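Local coordinates for putative lipoprotein (Bacteroides fragilis, PDB 3QNK) that probably serves as a SusD-like lipoprotein of the outer membrane that captures glycans at the cell surface for uptake, at residues D11-W14 against L19-Y22; R419-L424 against R444-F449. All blocks are in the same frame, centred on the assembly; numbering follows the deposited sequence.

Contact 1 of 2, residues D11-W14 against L19-Y22; sequences DSFW and LVKY
F13 and W14, in the loop that leads into helix 17-29, lie beside L19 and V20 in the first turn of that helix, their CA atoms 6.2 Å apart for F13 and L19 and 5.9 Å for W14 and V20. The chain here folds back on the start of its first helix, near the N terminus of a SusD-family protein with an alpha-alpha superhelix, and the contact is apolar, with no hydrogen bond between the segments. L19 rests on one face of the F13 ring in a CH-pi contact: its CB sits 3.9 Å from the ring centroid, 22° off the normal. The F13 ring owes this place to its first torsion, which sets CG anti to the backbone N (chi1 171°). CD1 of L19 continues the contact along the rim, 3.8 Å from CD2 of F13. Beyond the ring, V20 crosses W14 at about a right angle and spreads its two methyls beside the benzo part of the indole, reaching it obliquely, CG2 lying 3.7 Å from CE3 of W14. The indole itself is anchored at its other end, where NE1 bonds to D6, while F90 of helix 76-93 packs against V20. Y22 of the second subunit packs on L19, which places this corner close to the dimer contact. CG1 of V20 comes to 4.0 Å from CZ3 of W14.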
loop_
_atom_site.group_PDB
_atom_site.type_symbol
_atom_site.label_atom_id
_atom_site.label_comp_id
_atom_site.label_asym_id
_atom_site.label_seq_id
_atom_site.Cartn_x
_atom_site.Cartn_y
_atom_site.Cartn_z
ATOM N N ASP B 11 -25.746 7.602 8.183
ATOM C CA ASP B 11 -26.308 6.439 8.890
ATOM C C ASP B 11 -27.698 6.076 8.307
ATOM O O ASP B 11 -28.720 6.203 8.998
ATOM C CB ASP B 11 -26.400 6.716 10.412
ATOM N N SER B 12 -27.711 5.667 7.011
ATOM C CA SER B 12 -28.869 5.272 6.187
ATOM C C SER B 12 -28.390 4.743 4.824
ATOM O O SER B 12 -29.149 4.768 3.857
ATOM C CB SER B 12 -29.832 6.447 5.988
ATOM N N PHE B 13 -27.147 4.229 4.757
ATOM C CA PHE B 13 -26.509 3.744 3.529
ATOM C C PHE B 13 -27.047 2.399 3.063
ATOM O O PHE B 13 -27.256 2.213 1.859
ATOM C CB PHE B 13 -24.993 3.630 3.748
ATOM C CG PHE B 13 -24.192 2.942 2.663
ATOM C CD1 PHE B 13 -24.160 1.555 2.571
ATOM C CD2 PHE B 13 -23.400 3.675 1.791
ATOM C CE1 PHE B 13 -23.407 0.927 1.580
ATOM C CE2 PHE B 13 -22.622 3.038 0.821
ATOM C CZ PHE B 13 -22.637 1.674 0.722
ATOM N N TRP B 14 -27.179 1.430 3.994
ATOM C CA TRP B 14 -27.561 0.055 3.655
ATOM C C TRP B 14 -29.031 -0.071 3.276
ATOM O O TRP B 14 -29.450 -1.119 2.783
ATOM C CB TRP B 14 -27.162 -0.930 4.764
ATOM C CG TRP B 14 -25.669 -1.077 4.833
ATOM C CD1 TRP B 14 -24.814 -0.389 5.642
ATOM C CD2 TRP B 14 -24.850 -1.818 3.923
ATOM N NE1 TRP B 14 -23.513 -0.689 5.325
ATOM C CE2 TRP B 14 -23.501 -1.575 4.281
ATOM C CE3 TRP B 14 -25.125 -2.707 2.861
ATOM C CZ2 TRP B 14 -22.434 -2.215 3.649
ATOM C CZ3 TRP B 14 -24.065 -3.320 2.221
ATOM C CH2 TRP B 14 -22.736 -3.074 2.617
ATOM N N LEU B 19 -26.668 2.972 -3.307
ATOM C CA LEU B 19 -25.443 2.989 -2.508
ATOM C C LEU B 19 -24.928 1.567 -2.259
ATOM O O LEU B 19 -23.713 1.346 -2.306
ATOM C CB LEU B 19 -25.656 3.722 -1.183
ATOM C CG LEU B 19 -25.942 5.219 -1.242
ATOM C CD1 LEU B 19 -26.064 5.779 0.163
ATOM C CD2 LEU B 19 -24.881 5.982 -2.042
ATOM N N VAL B 20 -25.845 0.601 -2.037
ATOM C CA VAL B 20 -25.471 -0.799 -1.822
ATOM C C VAL B 20 -24.916 -1.347 -3.122
ATOM O O VAL B 20 -23.904 -2.053 -3.087
ATOM C CB VAL B 20 -26.622 -1.662 -1.262
ATOM C CG1 VAL B 20 -26.225 -3.140 -1.176
ATOM C CG2 VAL B 20 -27.060 -1.154 0.107
ATOM N N LYS B 21 -25.526 -0.971 -4.271
ATOM C CA LYS B 21 -25.044 -1.389 -5.594
ATOM C C LYS B 21 -23.630 -0.799 -5.837
ATOM O O LYS B 21 -22.765 -1.500 -6.376
ATOM C CB LYS B 21 -26.044 -0.999 -6.702
ATOM N N TYR B 22 -23.381 0.455 -5.356
ATOM C CA TYR B 22 -22.079 1.127 -5.452
ATOM C C TYR B 22 -21.028 0.426 -4.570
ATOM O O TYR B 22 -19.864 0.329 -4.965
ATOM C CB TYR B 22 -22.186 2.612 -5.074
ATOM C CG TYR B 22 -22.815 3.500 -6.128
ATOM C CD1 TYR B 22 -22.833 3.122 -7.471
ATOM C CD2 TYR B 22 -23.342 4.744 -5.795
ATOM C CE1 TYR B 22 -23.433 3.927 -8.444
ATOM C CE2 TYR B 22 -23.923 5.573 -6.762
ATOM C CZ TYR B 22 -23.970 5.160 -8.088
ATOM O OH TYR B 22 -24.539 5.974 -9.052
#

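Contact 2 of 2, residues R419-L424 against R444-F449; sequences RQRVGL and RIEFAF
R421 and E446 meet through a single salt bridge, in which NH2 of R421 donates to OE2 of E446 over 3.0 Å with a nearly straight N-H...O angle of 167°. The two side chains run obliquely to each other, yet their flat ends are almost coplanar, the guanidinium and carboxylate planes being turned by 19°. OE2 sits at the edge of the guanidinium, close to its plane, and NH2 approaches it nearly head-on from beyond the C-O bond. Just one nitrogen and one oxygen are therefore engaged, not the paired side-on bridge. Both chains bend at the second torsion to get there; in E446 the CG is anti to the backbone N (chi1 -166°) before chi2 swings the carboxylate across. The arginine is carried by a Schellman motif that ends helix 408-420: L424 N bonds to R419 O at 2.9 Å, G423 N to Q420 O at 3.2 Å, and G423 takes the positive phi of the C-prime position. E446 lies in the last turn of helix 432-446, so the pair joins the C-terminal ends of two successive helices in the SusD-family part of the chain. Neither charge is served by the other alone. NH1 of R421 also bridges to E237, while OE2 of E446 is shared with R390 and OE1 pairs with R318. Three arginines around one buried carboxylate would probably keep it ionised, and A392 of helix 391-405 packs against both R421 and E446.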
loop_
_atom_site.group_PDB
_atom_site.type_symbol
_atom_site.label_atom_id
_atom_site.label_comp_id
_atom_site.label_asym_id
_atom_site.label_seq_id
_atom_site.Cartn_x
_atom_site.Cartn_y
_atom_site.Cartn_z
ATOM N N ARG B 419 -6.755 -29.229 -28.304
ATOM C CA ARG B 419 -5.936 -29.468 -29.490
ATOM C C ARG B 419 -6.772 -29.338 -30.766
ATOM O O ARG B 419 -6.301 -28.773 -31.751
ATOM C CB ARG B 419 -5.277 -30.862 -29.455
ATOM C CG ARG B 419 -4.677 -31.265 -28.138
ATOM C CD ARG B 419 -3.803 -32.464 -28.382
ATOM N NE ARG B 419 -2.422 -32.015 -28.471
ATOM C CZ ARG B 419 -1.606 -32.264 -29.477
ATOM N NH1 ARG B 419 -1.988 -33.036 -30.476
ATOM N NH2 ARG B 419 -0.397 -31.768 -29.479
ATOM N N GLN B 420 -7.990 -29.877 -30.761
ATOM C CA GLN B 420 -8.870 -29.777 -31.924
ATOM C C GLN B 420 -9.124 -28.323 -32.287
ATOM O O GLN B 420 -9.165 -28.011 -33.472
ATOM C CB GLN B 420 -10.224 -30.493 -31.702
ATOM C CG GLN B 420 -10.196 -32.013 -31.916
ATOM C CD GLN B 420 -11.441 -32.724 -31.367
ATOM O OE1 GLN B 420 -11.352 -33.757 -30.635
ATOM N NE2 GLN B 420 -12.632 -32.200 -31.742
ATOM N N ARG B 421 -9.208 -27.419 -31.276
ATOM C CA ARG B 421 -9.571 -26.051 -31.602
ATOM C C ARG B 421 -8.436 -25.242 -32.232
ATOM O O ARG B 421 -8.719 -24.148 -32.722
ATOM C CB ARG B 421 -10.285 -25.299 -30.455
ATOM C CG ARG B 421 -9.422 -24.602 -29.520
ATOM C CD ARG B 421 -9.240 -23.114 -29.709
ATOM N NE ARG B 421 -8.788 -22.674 -28.397
ATOM C CZ ARG B 421 -9.517 -21.915 -27.601
ATOM N NH1 ARG B 421 -10.619 -21.329 -28.058
ATOM N NH2 ARG B 421 -9.124 -21.683 -26.359
ATOM N N VAL B 422 -7.206 -25.802 -32.313
ATOM C CA VAL B 422 -6.049 -25.159 -32.963
ATOM C C VAL B 422 -5.506 -26.046 -34.114
ATOM O O VAL B 422 -4.338 -25.911 -34.527
ATOM C CB VAL B 422 -4.944 -24.756 -31.956
ATOM C CG1 VAL B 422 -5.434 -23.620 -31.060
ATOM C CG2 VAL B 422 -4.448 -25.949 -31.135
ATOM N N GLY B 423 -6.348 -26.957 -34.595
ATOM C CA GLY B 423 -6.012 -27.871 -35.684
ATOM C C GLY B 423 -4.951 -28.916 -35.401
ATOM O O GLY B 423 -4.350 -29.461 -36.336
ATOM N N LEU B 424 -4.697 -29.195 -34.116
ATOM C CA LEU B 424 -3.697 -30.194 -33.696
ATOM C C LEU B 424 -4.315 -31.594 -33.664
ATOM O O LEU B 424 -5.441 -31.749 -33.202
ATOM C CB LEU B 424 -3.051 -29.853 -32.332
ATOM C CG LEU B 424 -1.959 -28.776 -32.345
ATOM C CD1 LEU B 424 -1.510 -28.447 -30.946
ATOM C CD2 LEU B 424 -0.743 -29.218 -33.174
ATOM N N ARG B 444 0.430 -25.777 -20.291
ATOM C CA ARG B 444 1.472 -24.784 -20.344
ATOM C C ARG B 444 1.311 -23.904 -21.585
ATOM O O ARG B 444 1.409 -22.690 -21.468
ATOM C CB ARG B 444 2.860 -25.441 -20.297
ATOM C CG ARG B 444 3.955 -24.390 -20.305
ATOM C CD ARG B 444 5.300 -24.974 -20.542
ATOM N NE ARG B 444 6.325 -23.954 -20.366
ATOM C CZ ARG B 444 7.627 -24.189 -20.414
ATOM N NH1 ARG B 444 8.078 -25.411 -20.654
ATOM N NH2 ARG B 444 8.488 -23.203 -20.240
ATOM N N ILE B 445 1.055 -24.502 -22.751
ATOM C CA ILE B 445 0.911 -23.788 -24.008
ATOM C C ILE B 445 -0.406 -23.010 -24.036
ATOM O O ILE B 445 -0.446 -21.847 -24.470
ATOM C CB ILE B 445 1.021 -24.776 -25.186
ATOM C CG1 ILE B 445 2.398 -25.473 -25.225
ATOM C CG2 ILE B 445 0.676 -24.125 -26.528
ATOM C CD1 ILE B 445 3.656 -24.531 -25.406
ATOM N N GLU B 446 -1.480 -23.643 -23.563
ATOM C CA GLU B 446 -2.786 -23.020 -23.554
ATOM C C GLU B 446 -2.825 -21.781 -22.700
ATOM O O GLU B 446 -3.393 -20.751 -23.106
ATOM C CB GLU B 446 -3.864 -24.002 -23.058
ATOM C CG GLU B 446 -5.297 -23.541 -23.345
ATOM C CD GLU B 446 -5.616 -23.299 -24.810
ATOM O OE1 GLU B 446 -4.900 -23.832 -25.684
ATOM O OE2 GLU B 446 -6.546 -22.519 -25.091
ATOM N N PHE B 447 -2.257 -21.898 -21.498
ATOM C CA PHE B 447 -2.352 -20.826 -20.522
ATOM C C PHE B 447 -1.060 -20.021 -20.344
ATOM O O PHE B 447 -0.942 -19.313 -19.340
ATOM C CB PHE B 447 -2.897 -21.382 -19.189
ATOM C CG PHE B 447 -4.366 -21.672 -19.373
ATOM C CD1 PHE B 447 -5.289 -20.631 -19.472
ATOM C CD2 PHE B 447 -4.817 -22.973 -19.546
ATOM C CE1 PHE B 447 -6.629 -20.889 -19.741
ATOM C CE2 PHE B 447 -6.170 -23.235 -19.783
ATOM C CZ PHE B 447 -7.062 -22.188 -19.912
ATOM N N ALA B 448 -0.160 -20.022 -21.363
ATOM C CA ALA B 448 1.068 -19.236 -21.281
ATOM C C ALA B 448 0.714 -17.743 -21.157
ATOM O O ALA B 448 -0.194 -17.280 -21.837
ATOM C CB ALA B 448 1.943 -19.490 -22.500
ATOM N N PHE B 449 1.365 -17.019 -20.240
ATOM C CA PHE B 449 1.212 -15.563 -20.006
ATOM C C PHE B 449 -0.140 -15.223 -19.442
ATOM O O PHE B 449 -0.567 -14.064 -19.517
ATOM C CB PHE B 449 1.543 -14.708 -21.252
ATOM C CG PHE B 449 2.868 -15.151 -21.803
ATOM C CD1 PHE B 449 4.029 -15.036 -21.034
ATOM C CD2 PHE B 449 2.943 -15.834 -23.021
ATOM C CE1 PHE B 449 5.249 -15.542 -21.496
ATOM C CE2 PHE B 449 4.153 -16.363 -23.467
ATOM C CZ PHE B 449 5.305 -16.186 -22.717
#

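From the N terminus, contact 1 comes first and closes a very short loop: four residues separate its segments, and the chain folds back at once on helix 17-29. It is finished long before contact 2 opens, and that one spans 19 residues, joining the end of helix 408-420 to the end of helix 432-446. The two loops therefore follow in series, neither enclosing nor crossing the other. In space contact 1 and contact 2 lie on opposite sides of the chain's centre. The centres of contact 1 and contact 2 are about 45 Å apart, and the nearest atoms of contact 1 and contact 2 about 28 Å. Contact 1 ties the N-terminal loop to the first helix; contact 2 ties two late helices.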